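Local coordinates for putative membrane protein COG4129 (Clostridium difficile, PDB 3KMI) that probably exports aromatic acids across the cell membrane, this chain being the all-helical C-terminal domain of the longer protein, at residues A[105-110]-A[133-138]; A[26-31]-A[93-98]; A[109-114]-A[162-167]. One frame throughout, in Å; residues are numbered along the deposited sequence.

All three contacts are apolar helix packings in one all-helical domain. Contacts 1 and 3 share helix 103-117, which meets helix 124-140 in the first and helix 148-176 in the second, and L108 packs on L164 where the two adjoin. Contact 2 joins helix 7-33 to helix 68-95. Contact 3 lies nearest the middle of the chain and, like contact 2, involves buried residues alone, whereas contact 1 is farthest out and reaches the surface at I107. Polar links join the contacts to one another: S109 OG is hydrogen-bonded to the carbonyl O of A29, and D30 OD1 to H113 NE2. Contacts 2 and 3 also approach the second subunit.

Contact 1. Residues A[105-110]-A[133-138]; sequences AHILSA and KRLMIS
I107 and L108 receive L135 between helices 103-117 and 124-140, two consecutive helices that pack as a helical hairpin in the all-helical C-terminal domain of this putative aromatic acid exporter. The backbones are nearest at L108 and L135, whose CA atoms are 8.0 Å apart.

The direct interactions across the pair are entirely apolar. L135 points at the opposite helix and divides its two methyls between neighbouring residues. Its CG is anti to the backbone N (chi1 -175°), which carries the fork across the gap. One branch, CD1, meets CG2 of I107 at 3.6 Å, the two side chains passing at a slant. I107 lies on the surface, so this half closes the outer side of the contact. The inner half belongs to L108, which turns less directly toward the partner helix and crosses L135 at about a right angle. L161 of helix 148-176 touches both leucines, and I32 of helix 7-33 lies against L108, tying the hairpin to the rest of the bundle.

Polar interactions run within each helix or to other helices. The N of S109 is hydrogen-bonded to the O of A105 at 2.8 Å, and the N of S138 to the O of R134 at 3.0 Å; the buried S109 hydroxyl is satisfied by the carbonyl of A29. On the inner side, the second L135 branch ends with CD2 lying 4.1 Å from L108 CD1.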
ATOM      1  N   ALA A 105       2.946   9.508  18.194  1.00  3.73           N
ATOM      2  CA  ALA A 105       2.874  10.263  16.932  1.00  3.09           C
ATOM      3  C   ALA A 105       4.116  11.120  16.734  1.00  2.79           C
ATOM      4  O   ALA A 105       4.680  11.154  15.650  1.00  2.97           O
ATOM      5  CB  ALA A 105       1.576  11.141  16.888  1.00  2.00           C
ATOM      6  N   HIS A 106       4.553  11.817  17.783  1.00  4.18           N
ATOM      7  CA  HIS A 106       5.818  12.556  17.748  1.00  4.87           C
ATOM      8  C   HIS A 106       6.996  11.613  17.415  1.00  6.59           C
ATOM      9  O   HIS A 106       7.876  11.988  16.675  1.00  7.64           O
ATOM     10  CB  HIS A 106       6.052  13.256  19.089  1.00  4.19           C
ATOM     11  CG  HIS A 106       5.212  14.480  19.296  1.00  2.25           C
ATOM     12  ND1 HIS A 106       5.468  15.674  18.652  1.00  3.21           N
ATOM     13  CD2 HIS A 106       4.166  14.717  20.124  1.00  2.23           C
ATOM     14  CE1 HIS A 106       4.600  16.586  19.052  1.00  3.16           C
ATOM     15  NE2 HIS A 106       3.798  16.031  19.946  1.00  2.11           N
ATOM     16  N   ILE A 107       6.987  10.392  17.941  1.00  6.98           N
ATOM     17  CA  ILE A 107       8.062   9.423  17.674  1.00  8.16           C
ATOM     18  C   ILE A 107       8.006   8.953  16.196  1.00  8.46           C
ATOM     19  O   ILE A 107       9.044   8.827  15.538  1.00  7.86           O
ATOM     20  CB  ILE A 107       8.012   8.248  18.678  1.00  8.31           C
ATOM     21  CG1 ILE A 107       8.537   8.714  20.045  1.00  9.48           C
ATOM     22  CG2 ILE A 107       8.839   7.011  18.190  1.00  8.01           C
ATOM     23  CD1 ILE A 107       8.088   7.831  21.184  1.00 14.74           C
ATOM     24  N   LEU A 108       6.791   8.712  15.701  1.00  8.05           N
ATOM     25  CA  LEU A 108       6.568   8.376  14.306  1.00  7.87           C
ATOM     26  C   LEU A 108       7.083   9.496  13.398  1.00  7.80           C
ATOM     27  O   LEU A 108       7.786   9.259  12.395  1.00  7.98           O
ATOM     28  CB  LEU A 108       5.069   8.141  14.031  1.00  8.06           C
ATOM     29  CG  LEU A 108       4.822   7.892  12.540  1.00  8.77           C
ATOM     30  CD1 LEU A 108       5.538   6.591  12.140  1.00 11.74           C
ATOM     31  CD2 LEU A 108       3.344   7.861  12.204  1.00 12.46           C
ATOM     32  N   SER A 109       6.705  10.716  13.722  1.00  6.57           N
ATOM     33  CA  SER A 109       7.164  11.842  12.947  1.00  7.65           C
ATOM     34  C   SER A 109       8.707  11.953  12.917  1.00  7.35           C
ATOM     35  O   SER A 109       9.296  12.166  11.850  1.00  6.86           O
ATOM     36  CB  SER A 109       6.574  13.116  13.518  1.00  8.59           C
ATOM     37  OG  SER A 109       7.115  14.231  12.858  1.00  8.70           O
ATOM     38  N   ALA A 110       9.351  11.766  14.070  1.00  5.67           N
ATOM     39  CA  ALA A 110      10.816  11.774  14.138  1.00  6.32           C
ATOM     40  C   ALA A 110      11.397  10.679  13.235  1.00  6.19           C
ATOM     41  O   ALA A 110      12.368  10.904  12.511  1.00  6.74           O
ATOM     42  CB  ALA A 110      11.290  11.592  15.598  1.00  6.01           C
ATOM     43  N   LYS A 133      10.087  -2.186  13.132  1.00 12.56           N
ATOM     44  CA  LYS A 133       9.514  -3.315  13.841  1.00 14.34           C
ATOM     45  C   LYS A 133       9.470  -3.005  15.349  1.00 14.16           C
ATOM     46  O   LYS A 133       8.494  -3.323  16.034  1.00 14.40           O
ATOM     47  CB  LYS A 133      10.299  -4.599  13.544  1.00 14.99           C
ATOM     48  CG  LYS A 133       9.628  -5.857  14.101  1.00 18.42           C
ATOM     49  CD  LYS A 133      10.546  -7.060  14.049  1.00 22.41           C
ATOM     50  CE  LYS A 133      10.014  -8.211  14.944  1.00 24.42           C
ATOM     51  NZ  LYS A 133       8.547  -8.360  14.710  1.00 26.32           N
ATOM     52  N   ARG A 134      10.521  -2.355  15.856  1.00 14.06           N
ATOM     53  CA  ARG A 134      10.542  -1.943  17.248  1.00 13.79           C
ATOM     54  C   ARG A 134       9.414  -0.958  17.607  1.00 13.80           C
ATOM     55  O   ARG A 134       8.809  -1.063  18.689  1.00 12.95           O
ATOM     56  CB  ARG A 134      11.930  -1.416  17.635  1.00 14.14           C
ATOM     57  CG  ARG A 134      12.992  -2.525  17.748  1.00 15.11           C
ATOM     58  CD  ARG A 134      14.199  -2.064  18.622  1.00 19.39           C
ATOM     59  NE  ARG A 134      14.737  -0.801  18.106  1.00 18.19           N
ATOM     60  CZ  ARG A 134      15.654  -0.703  17.141  1.00 19.30           C
ATOM     61  NH1 ARG A 134      16.179  -1.797  16.595  1.00 21.46           N
ATOM     62  NH2 ARG A 134      16.068   0.491  16.735  1.00 16.62           N
ATOM     63  N   LEU A 135       9.094  -0.039  16.693  1.00 13.31           N
ATOM     64  CA  LEU A 135       8.018   0.917  16.920  1.00 14.06           C
ATOM     65  C   LEU A 135       6.632   0.246  16.865  1.00 15.20           C
ATOM     66  O   LEU A 135       5.732   0.639  17.599  1.00 15.40           O
ATOM     67  CB  LEU A 135       8.088   2.067  15.907  1.00 13.85           C
ATOM     68  CG  LEU A 135       7.085   3.222  16.087  1.00 14.21           C
ATOM     69  CD1 LEU A 135       7.206   3.890  17.437  1.00 14.70           C
ATOM     70  CD2 LEU A 135       7.253   4.276  14.987  1.00 14.21           C
HETATM   71  N   MSE A 136       6.470  -0.743  15.982  1.00 16.22           N
HETATM   72  CA  MSE A 136       5.226  -1.527  15.896  1.00 17.12           C
HETATM   73  C   MSE A 136       5.004  -2.256  17.225  1.00 17.58           C
HETATM   74  O   MSE A 136       3.905  -2.217  17.781  1.00 17.35           O
HETATM   75  CB  MSE A 136       5.253  -2.552  14.735  1.00 17.22           C
HETATM   76  CG  MSE A 136       5.335  -1.992  13.291  1.00 19.97           C
HETATM   77 SE   MSE A 136       4.983  -3.346  11.898  0.40 24.96          SE
HETATM   78  CE  MSE A 136       4.936  -2.167  10.294  1.00 21.49           C
ATOM     79  N   ILE A 137       6.050  -2.914  17.731  1.00 17.79           N
ATOM     80  CA  ILE A 137       5.944  -3.650  19.006  1.00 18.47           C
ATOM     81  C   ILE A 137       5.623  -2.693  20.155  1.00 19.10           C
ATOM     82  O   ILE A 137       4.804  -3.011  21.019  1.00 18.75           O
ATOM     83  CB  ILE A 137       7.226  -4.487  19.334  1.00 18.73           C
ATOM     84  CG1 ILE A 137       7.428  -5.612  18.307  1.00 18.82           C
ATOM     85  CG2 ILE A 137       7.180  -5.072  20.791  1.00 18.38           C
ATOM     86  CD1 ILE A 137       8.793  -6.318  18.435  1.00 22.18           C
ATOM     87  N   SER A 138       6.247  -1.514  20.137  1.00 19.90           N
ATOM     88  CA  SER A 138       6.077  -0.525  21.205  1.00 20.76           C
ATOM     89  C   SER A 138       4.684   0.081  21.178  1.00 20.73           C
ATOM     90  O   SER A 138       4.073   0.262  22.224  1.00 20.79           O
ATOM     91  CB  SER A 138       7.156   0.567  21.129  1.00 21.35           C
ATOM     92  OG  SER A 138       6.775   1.747  21.825  1.00 22.48           O
TER

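Contact 2. Residues A[26-31]-A[93-98]; sequences IDIADI and SYVSQL
V95 meets I28 and I31 with no flat group between them, so this interface has neither ring faces nor ring edges; the one aromatic ring of the two segments, that of Y94, turns instead to L159 and E163 of helix 148-176 and also packs on E163 of the second subunit. V95 points at helix 7-33 and its fork straddles one methyl: CG2 of I28 lies 4.1 Å from V95 CG1 and equally far from V95 CG2. With chi1 at -71°, CG1 of I28 stands beside the backbone N and CG2 is the branch left anti to it; the I28 and V95 side chains cross at about a right angle. One turn on, CG2 of I31 comes within 4.2 Å of V95 CG2. V95 was modelled in two conformations, so these pairings describe one of them.

Within helix 68-95, L88 and L91 also touch I28, and Y92 touches I31. V95 also opens a type I turn that runs to L98, with the N of L98 hydrogen-bonded to the O of V95 at 3.1 Å. The arrangement is packing in a helical bundle, a valine of helix 68-95 set against two isoleucines one turn apart on helix 7-33.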
ATOM      1  N   ILE A  26       9.008  14.095   4.037  1.00  9.68           N
ATOM      2  CA  ILE A  26       9.285  15.010   5.145  1.00  9.64           C
ATOM      3  C   ILE A  26       8.079  15.955   5.386  1.00 10.69           C
ATOM      4  O   ILE A  26       7.767  16.293   6.536  1.00 10.14           O
ATOM      5  CB  ILE A  26      10.589  15.807   4.852  1.00  9.40           C
ATOM      6  CG1 ILE A  26      11.794  14.855   4.921  1.00 10.03           C
ATOM      7  CG2 ILE A  26      10.741  16.993   5.778  1.00  9.27           C
ATOM      8  CD1 ILE A  26      13.014  15.300   4.072  1.00 10.29           C
ATOM      9  N   ASP A  27       7.417  16.381   4.303  1.00 10.49           N
ATOM     10  CA  ASP A  27       6.182  17.192   4.461  1.00 11.97           C
ATOM     11  C   ASP A  27       5.197  16.425   5.298  1.00 12.11           C
ATOM     12  O   ASP A  27       4.551  17.018   6.149  1.00 12.86           O
ATOM     13  CB  ASP A  27       5.476  17.476   3.129  1.00 11.16           C
ATOM     14  CG  ASP A  27       6.238  18.404   2.243  1.00 12.06           C
ATOM     15  OD1 ASP A  27       7.087  19.146   2.759  1.00 11.68           O
ATOM     16  OD2 ASP A  27       5.965  18.402   1.014  1.00 12.85           O
ATOM     17  N   ILE A  28       5.058  15.119   5.026  1.00 11.06           N
ATOM     18  CA  ILE A  28       4.167  14.253   5.823  1.00 11.54           C
ATOM     19  C   ILE A  28       4.543  14.232   7.332  1.00 10.83           C
ATOM     20  O   ILE A  28       3.693  14.484   8.223  1.00 11.02           O
ATOM     21  CB  ILE A  28       4.042  12.833   5.212  1.00 11.47           C
ATOM     22  CG1 ILE A  28       3.218  12.916   3.912  1.00 14.52           C
ATOM     23  CG2 ILE A  28       3.377  11.868   6.198  1.00 11.58           C
ATOM     24  CD1 ILE A  28       3.537  11.768   2.914  1.00 12.72           C
ATOM     25  N   ALA A  29       5.806  13.988   7.622  1.00 10.51           N
ATOM     26  CA  ALA A  29       6.287  14.022   9.025  1.00  9.75           C
ATOM     27  C   ALA A  29       5.905  15.365   9.705  1.00 10.56           C
ATOM     28  O   ALA A  29       5.547  15.379  10.883  1.00  9.61           O
ATOM     29  CB  ALA A  29       7.789  13.816   9.092  1.00  8.68           C
ATOM     30  N   ASP A  30       6.019  16.480   8.978  1.00 11.24           N
ATOM     31  CA  ASP A  30       5.707  17.819   9.536  1.00 12.28           C
ATOM     32  C   ASP A  30       4.219  17.999   9.803  1.00 12.38           C
ATOM     33  O   ASP A  30       3.812  18.751  10.702  1.00 12.35           O
ATOM     34  CB  ASP A  30       6.141  18.927   8.564  1.00 13.89           C
ATOM     35  CG  ASP A  30       7.656  19.038   8.421  1.00 17.98           C
ATOM     36  OD1 ASP A  30       8.372  18.626   9.350  1.00 22.10           O
ATOM     37  OD2 ASP A  30       8.134  19.535   7.367  1.00 23.79           O
ATOM     38  N   ILE A  31       3.393  17.361   8.979  1.00 11.57           N
ATOM     39  CA  ILE A  31       1.943  17.452   9.141  1.00 12.09           C
ATOM     40  C   ILE A  31       1.492  16.756  10.439  1.00 11.97           C
ATOM     41  O   ILE A  31       0.618  17.269  11.167  1.00 10.99           O
ATOM     42  CB  ILE A  31       1.188  16.923   7.911  1.00 13.08           C
ATOM     43  CG1 ILE A  31       1.298  17.957   6.768  1.00 13.64           C
ATOM     44  CG2 ILE A  31      -0.289  16.675   8.294  1.00 13.57           C
ATOM     45  CD1 ILE A  31       1.080  17.423   5.370  1.00 16.49           C
ATOM     46  N   SER A  93      -3.234  10.629   3.424  0.50 11.21           N
ATOM     47  CA  SER A  93      -4.627  10.364   3.784  0.50 10.50           C
ATOM     48  C   SER A  93      -4.714   9.998   5.268  0.50 10.54           C
ATOM     49  O   SER A  93      -5.535  10.563   6.005  0.50 10.31           O
ATOM     50  CB  SER A  93      -5.220   9.263   2.890  0.50 11.07           C
ATOM     51  OG  SER A  93      -6.556   8.973   3.228  0.50  8.80           O
ATOM     52  N   TYR A  94      -3.843   9.091   5.720  1.00  9.62           N
ATOM     53  CA  TYR A  94      -3.898   8.640   7.109  1.00 10.08           C
ATOM     54  C   TYR A  94      -3.569   9.775   8.087  1.00  9.24           C
ATOM     55  O   TYR A  94      -4.318  10.022   9.019  1.00  9.33           O
ATOM     56  CB  TYR A  94      -2.918   7.486   7.363  1.00 11.11           C
ATOM     57  CG  TYR A  94      -3.299   6.174   6.689  1.00 10.21           C
ATOM     58  CD1 TYR A  94      -4.627   5.814   6.499  1.00 12.22           C
ATOM     59  CD2 TYR A  94      -2.305   5.291   6.282  1.00 14.91           C
ATOM     60  CE1 TYR A  94      -4.957   4.583   5.894  1.00 15.13           C
ATOM     61  CE2 TYR A  94      -2.600   4.085   5.669  1.00 15.68           C
ATOM     62  CZ  TYR A  94      -3.921   3.724   5.494  1.00 16.84           C
ATOM     63  OH  TYR A  94      -4.176   2.505   4.907  1.00 17.03           O
ATOM     64  N   VAL A  95      -2.464  10.482   7.866  0.50  8.51           N
ATOM     65  CA  VAL A  95      -2.043  11.515   8.828  0.50  8.11           C
ATOM     66  C   VAL A  95      -3.028  12.671   8.846  0.50  7.84           C
ATOM     67  O   VAL A  95      -3.231  13.284   9.891  0.50  8.05           O
ATOM     68  CB  VAL A  95      -0.603  12.023   8.568  0.50  7.72           C
ATOM     69  CG1 VAL A  95       0.403  10.873   8.766  0.50  8.23           C
ATOM     70  CG2 VAL A  95      -0.500  12.590   7.173  0.50  6.08           C
ATOM     71  N   SER A  96      -3.664  12.937   7.710  0.50  8.35           N
ATOM     72  CA  SER A  96      -4.678  13.992   7.643  0.50  8.92           C
ATOM     73  C   SER A  96      -5.941  13.630   8.442  0.50  9.28           C
ATOM     74  O   SER A  96      -6.809  14.473   8.659  0.50  8.48           O
ATOM     75  CB  SER A  96      -5.019  14.373   6.197  0.50  9.44           C
ATOM     76  OG  SER A  96      -5.716  13.341   5.530  0.50 10.32           O
ATOM     77  N   GLN A  97      -6.025  12.385   8.901  1.00  9.21           N
ATOM     78  CA  GLN A  97      -7.119  11.964   9.793  1.00 10.96           C
ATOM     79  C   GLN A  97      -6.800  12.085  11.291  1.00 11.81           C
ATOM     80  O   GLN A  97      -7.703  12.003  12.104  1.00 12.42           O
ATOM     81  CB  GLN A  97      -7.565  10.540   9.461  1.00 11.06           C
ATOM     82  CG  GLN A  97      -8.281  10.425   8.125  1.00 14.13           C
ATOM     83  CD  GLN A  97      -8.511   8.966   7.732  1.00 17.75           C
ATOM     84  OE1 GLN A  97      -7.965   8.498   6.754  1.00 19.63           O
ATOM     85  NE2 GLN A  97      -9.305   8.254   8.514  1.00 19.09           N
ATOM     86  N   LEU A  98      -5.533  12.265  11.664  1.00 12.52           N
ATOM     87  CA  LEU A  98      -5.174  12.363  13.106  1.00 12.90           C
ATOM     88  C   LEU A  98      -5.903  13.504  13.809  1.00 13.99           C
ATOM     89  O   LEU A  98      -5.994  14.599  13.265  1.00 14.66           O
ATOM     90  CB  LEU A  98      -3.655  12.513  13.294  1.00 12.56           C
ATOM     91  CG  LEU A  98      -2.819  11.274  12.933  1.00 11.80           C
ATOM     92  CD1 LEU A  98      -1.369  11.626  12.755  1.00 11.57           C
ATOM     93  CD2 LEU A  98      -2.934  10.150  13.953  1.00 12.19           C
TER

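Contact 3. Residues A[109-114]-A[162-167]; sequences SAFIHK and TELKQF
F111 and I112 both touch L164, the one residue of segment 162-167 in contact with them. At the start of that segment T162 looks to the second subunit, where its OG1 is hydrogen-bonded to Y94 OH of that chain, while E163 is buried on another flank, its OE1 held by N90 ND2 of its own chain.

L164 then points toward helix 103-117. With CG anti to its carbonyl carbon (chi1 -74°), L164 brings both methyls to I112, and the two side chains cross at about a right angle. L164 CD1 sits 3.8 Å from I112 CG1 and 4.1 Å from I112 CD1, while the other methyl, L164 CD2, is also 4.1 Å from I112 CG1, so the fork clasps that methylene. The same CD1 approaches the F111 ring obliquely, 4.2 Å from F111 CD2.

K165 is directed away from helix 103-117 and rests on L129 and L132 of helix 124-140; L132 also touches F111. At F167 the chain turns its ring to I115, farther along helix 103-117. One leucine packed on two consecutive residues of a neighbouring helix, close to the middle of the chain, is core packing of an all-helical bundle.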
ATOM      1  N   SER A 109       6.705  10.716  13.722  1.00  6.57           N
ATOM      2  CA  SER A 109       7.164  11.842  12.947  1.00  7.65           C
ATOM      3  C   SER A 109       8.707  11.953  12.917  1.00  7.35           C
ATOM      4  O   SER A 109       9.296  12.166  11.850  1.00  6.86           O
ATOM      5  CB  SER A 109       6.574  13.116  13.518  1.00  8.59           C
ATOM      6  OG  SER A 109       7.115  14.231  12.858  1.00  8.70           O
ATOM      7  N   ALA A 110       9.351  11.766  14.070  1.00  5.67           N
ATOM      8  CA  ALA A 110      10.816  11.774  14.138  1.00  6.32           C
ATOM      9  C   ALA A 110      11.397  10.679  13.235  1.00  6.19           C
ATOM     10  O   ALA A 110      12.368  10.904  12.511  1.00  6.74           O
ATOM     11  CB  ALA A 110      11.290  11.592  15.598  1.00  6.01           C
ATOM     12  N   PHE A 111      10.778   9.515  13.258  1.00  5.45           N
ATOM     13  CA  PHE A 111      11.254   8.361  12.457  1.00  6.52           C
ATOM     14  C   PHE A 111      11.129   8.635  10.937  1.00  6.70           C
ATOM     15  O   PHE A 111      12.039   8.316  10.159  1.00  7.11           O
ATOM     16  CB  PHE A 111      10.504   7.085  12.872  1.00  6.50           C
ATOM     17  CG  PHE A 111      10.934   5.835  12.121  1.00  8.76           C
ATOM     18  CD1 PHE A 111      12.266   5.415  12.128  1.00  9.11           C
ATOM     19  CD2 PHE A 111       9.991   5.061  11.451  1.00 10.81           C
ATOM     20  CE1 PHE A 111      12.659   4.237  11.426  1.00 10.75           C
ATOM     21  CE2 PHE A 111      10.363   3.895  10.759  1.00 12.15           C
ATOM     22  CZ  PHE A 111      11.708   3.496  10.737  1.00 12.11           C
ATOM     23  N   ILE A 112      10.022   9.247  10.523  1.00  5.92           N
ATOM     24  CA  ILE A 112       9.833   9.649   9.141  1.00  6.70           C
ATOM     25  C   ILE A 112      10.850  10.729   8.701  1.00  7.04           C
ATOM     26  O   ILE A 112      11.359  10.680   7.586  1.00  8.09           O
ATOM     27  CB  ILE A 112       8.361  10.131   8.859  1.00  6.09           C
ATOM     28  CG1 ILE A 112       7.390   8.961   9.092  1.00  7.62           C
ATOM     29  CG2 ILE A 112       8.260  10.651   7.426  1.00  5.79           C
ATOM     30  CD1 ILE A 112       5.898   9.335   9.165  1.00  8.02           C
ATOM     31  N   HIS A 113      11.115  11.706   9.557  1.00  6.87           N
ATOM     32  CA  HIS A 113      12.219  12.663   9.298  1.00  9.05           C
ATOM     33  C   HIS A 113      13.556  11.968   9.129  1.00  7.98           C
ATOM     34  O   HIS A 113      14.346  12.322   8.248  1.00  8.10           O
ATOM     35  CB  HIS A 113      12.365  13.702  10.416  1.00  8.94           C
ATOM     36  CG  HIS A 113      11.409  14.853  10.305  1.00 15.91           C
ATOM     37  ND1 HIS A 113      10.514  15.175  11.301  1.00 20.23           N
ATOM     38  CD2 HIS A 113      11.224  15.777   9.330  1.00 19.45           C
ATOM     39  CE1 HIS A 113       9.796  16.223  10.932  1.00 18.07           C
ATOM     40  NE2 HIS A 113      10.201  16.603   9.736  1.00 19.22           N
ATOM     41  N   LYS A 114      13.824  11.005   9.997  1.00  7.34           N
ATOM     42  CA  LYS A 114      15.067  10.268   9.948  1.00  7.67           C
ATOM     43  C   LYS A 114      15.157   9.596   8.591  1.00  7.45           C
ATOM     44  O   LYS A 114      16.187   9.667   7.899  1.00  8.30           O
ATOM     45  CB  LYS A 114      15.153   9.250  11.091  1.00  6.19           C
ATOM     46  CG  LYS A 114      16.415   8.387  11.074  1.00  8.44           C
ATOM     47  CD  LYS A 114      16.391   7.422  12.236  1.00 11.41           C
ATOM     48  CE  LYS A 114      17.685   6.633  12.405  1.00 11.18           C
ATOM     49  NZ  LYS A 114      17.556   5.793  13.641  1.00  8.85           N
ATOM     50  N   THR A 162       2.508   0.333   8.510  1.00 11.08           N
ATOM     51  CA  THR A 162       2.331  -0.590   7.394  1.00 10.46           C
ATOM     52  C   THR A 162       2.852   0.006   6.103  1.00  9.31           C
ATOM     53  O   THR A 162       3.599  -0.643   5.372  1.00 10.00           O
ATOM     54  CB  THR A 162       0.857  -1.043   7.241  1.00 10.77           C
ATOM     55  OG1 THR A 162       0.477  -1.765   8.425  1.00 10.86           O
ATOM     56  CG2 THR A 162       0.728  -1.948   6.084  1.00 11.17           C
ATOM     57  N   GLU A 163       2.462   1.234   5.822  1.00  8.56           N
ATOM     58  CA  GLU A 163       2.889   1.922   4.595  1.00  9.61           C
ATOM     59  C   GLU A 163       4.409   2.152   4.608  1.00  8.61           C
ATOM     60  O   GLU A 163       5.105   1.905   3.610  1.00  8.85           O
ATOM     61  CB  GLU A 163       2.145   3.258   4.428  1.00  8.61           C
ATOM     62  CG  GLU A 163       0.643   3.084   4.204  1.00 10.23           C
ATOM     63  CD  GLU A 163       0.300   2.262   2.949  1.00 10.26           C
ATOM     64  OE1 GLU A 163       0.963   2.384   1.887  1.00  8.41           O
ATOM     65  OE2 GLU A 163      -0.658   1.474   3.030  1.00 14.79           O
ATOM     66  N   LEU A 164       4.931   2.539   5.766  1.00  8.85           N
ATOM     67  CA  LEU A 164       6.353   2.785   5.894  1.00  9.60           C
ATOM     68  C   LEU A 164       7.212   1.548   5.668  1.00  9.82           C
ATOM     69  O   LEU A 164       8.337   1.667   5.199  1.00 11.07           O
ATOM     70  CB  LEU A 164       6.687   3.430   7.251  1.00  9.94           C
ATOM     71  CG  LEU A 164       6.293   4.900   7.399  1.00 10.05           C
ATOM     72  CD1 LEU A 164       6.626   5.291   8.876  1.00 11.07           C
ATOM     73  CD2 LEU A 164       7.108   5.814   6.429  1.00  7.57           C
ATOM     74  N   LYS A 165       6.721   0.367   6.005  1.00  9.91           N
ATOM     75  CA  LYS A 165       7.502  -0.845   5.770  1.00  9.81           C
ATOM     76  C   LYS A 165       7.704  -1.027   4.271  1.00  9.53           C
ATOM     77  O   LYS A 165       8.810  -1.287   3.814  1.00  9.61           O
ATOM     78  CB  LYS A 165       6.823  -2.086   6.367  1.00  9.10           C
ATOM     79  CG  LYS A 165       7.702  -3.324   6.374  1.00 10.08           C
ATOM     80  CD  LYS A 165       6.965  -4.494   7.042  1.00 11.13           C
ATOM     81  CE  LYS A 165       7.814  -5.740   7.125  1.00 12.09           C
ATOM     82  NZ  LYS A 165       7.076  -6.750   7.902  1.00 12.29           N
ATOM     83  N   GLN A 166       6.624  -0.896   3.508  1.00 10.24           N
ATOM     84  CA  GLN A 166       6.745  -1.022   2.052  1.00  9.69           C
ATOM     85  C   GLN A 166       7.586   0.099   1.457  1.00  9.11           C
ATOM     86  O   GLN A 166       8.359  -0.158   0.567  1.00  9.00           O
ATOM     87  CB  GLN A 166       5.402  -1.108   1.346  1.00 10.25           C
ATOM     88  CG  GLN A 166       5.623  -1.607  -0.113  1.00 13.70           C
ATOM     89  CD  GLN A 166       6.360  -2.986  -0.195  1.00 18.51           C
ATOM     90  OE1 GLN A 166       5.983  -3.965   0.473  1.00 19.95           O
ATOM     91  NE2 GLN A 166       7.392  -3.053  -1.038  1.00 20.03           N
ATOM     92  N   PHE A 167       7.455   1.332   1.967  1.00  9.59           N
ATOM     93  CA  PHE A 167       8.352   2.423   1.562  1.00  9.02           C
ATOM     94  C   PHE A 167       9.843   2.076   1.717  1.00  9.85           C
ATOM     95  O   PHE A 167      10.663   2.325   0.811  1.00  9.58           O
ATOM     96  CB  PHE A 167       8.039   3.703   2.362  1.00  9.79           C
ATOM     97  CG  PHE A 167       8.792   4.906   1.877  1.00  9.90           C
ATOM     98  CD1 PHE A 167       8.217   5.753   0.932  1.00  9.63           C
ATOM     99  CD2 PHE A 167      10.100   5.168   2.334  1.00  9.12           C
ATOM    100  CE1 PHE A 167       8.878   6.841   0.471  1.00  8.18           C
ATOM    101  CE2 PHE A 167      10.795   6.245   1.867  1.00  8.64           C
ATOM    102  CZ  PHE A 167      10.181   7.106   0.928  1.00  9.01           C
TER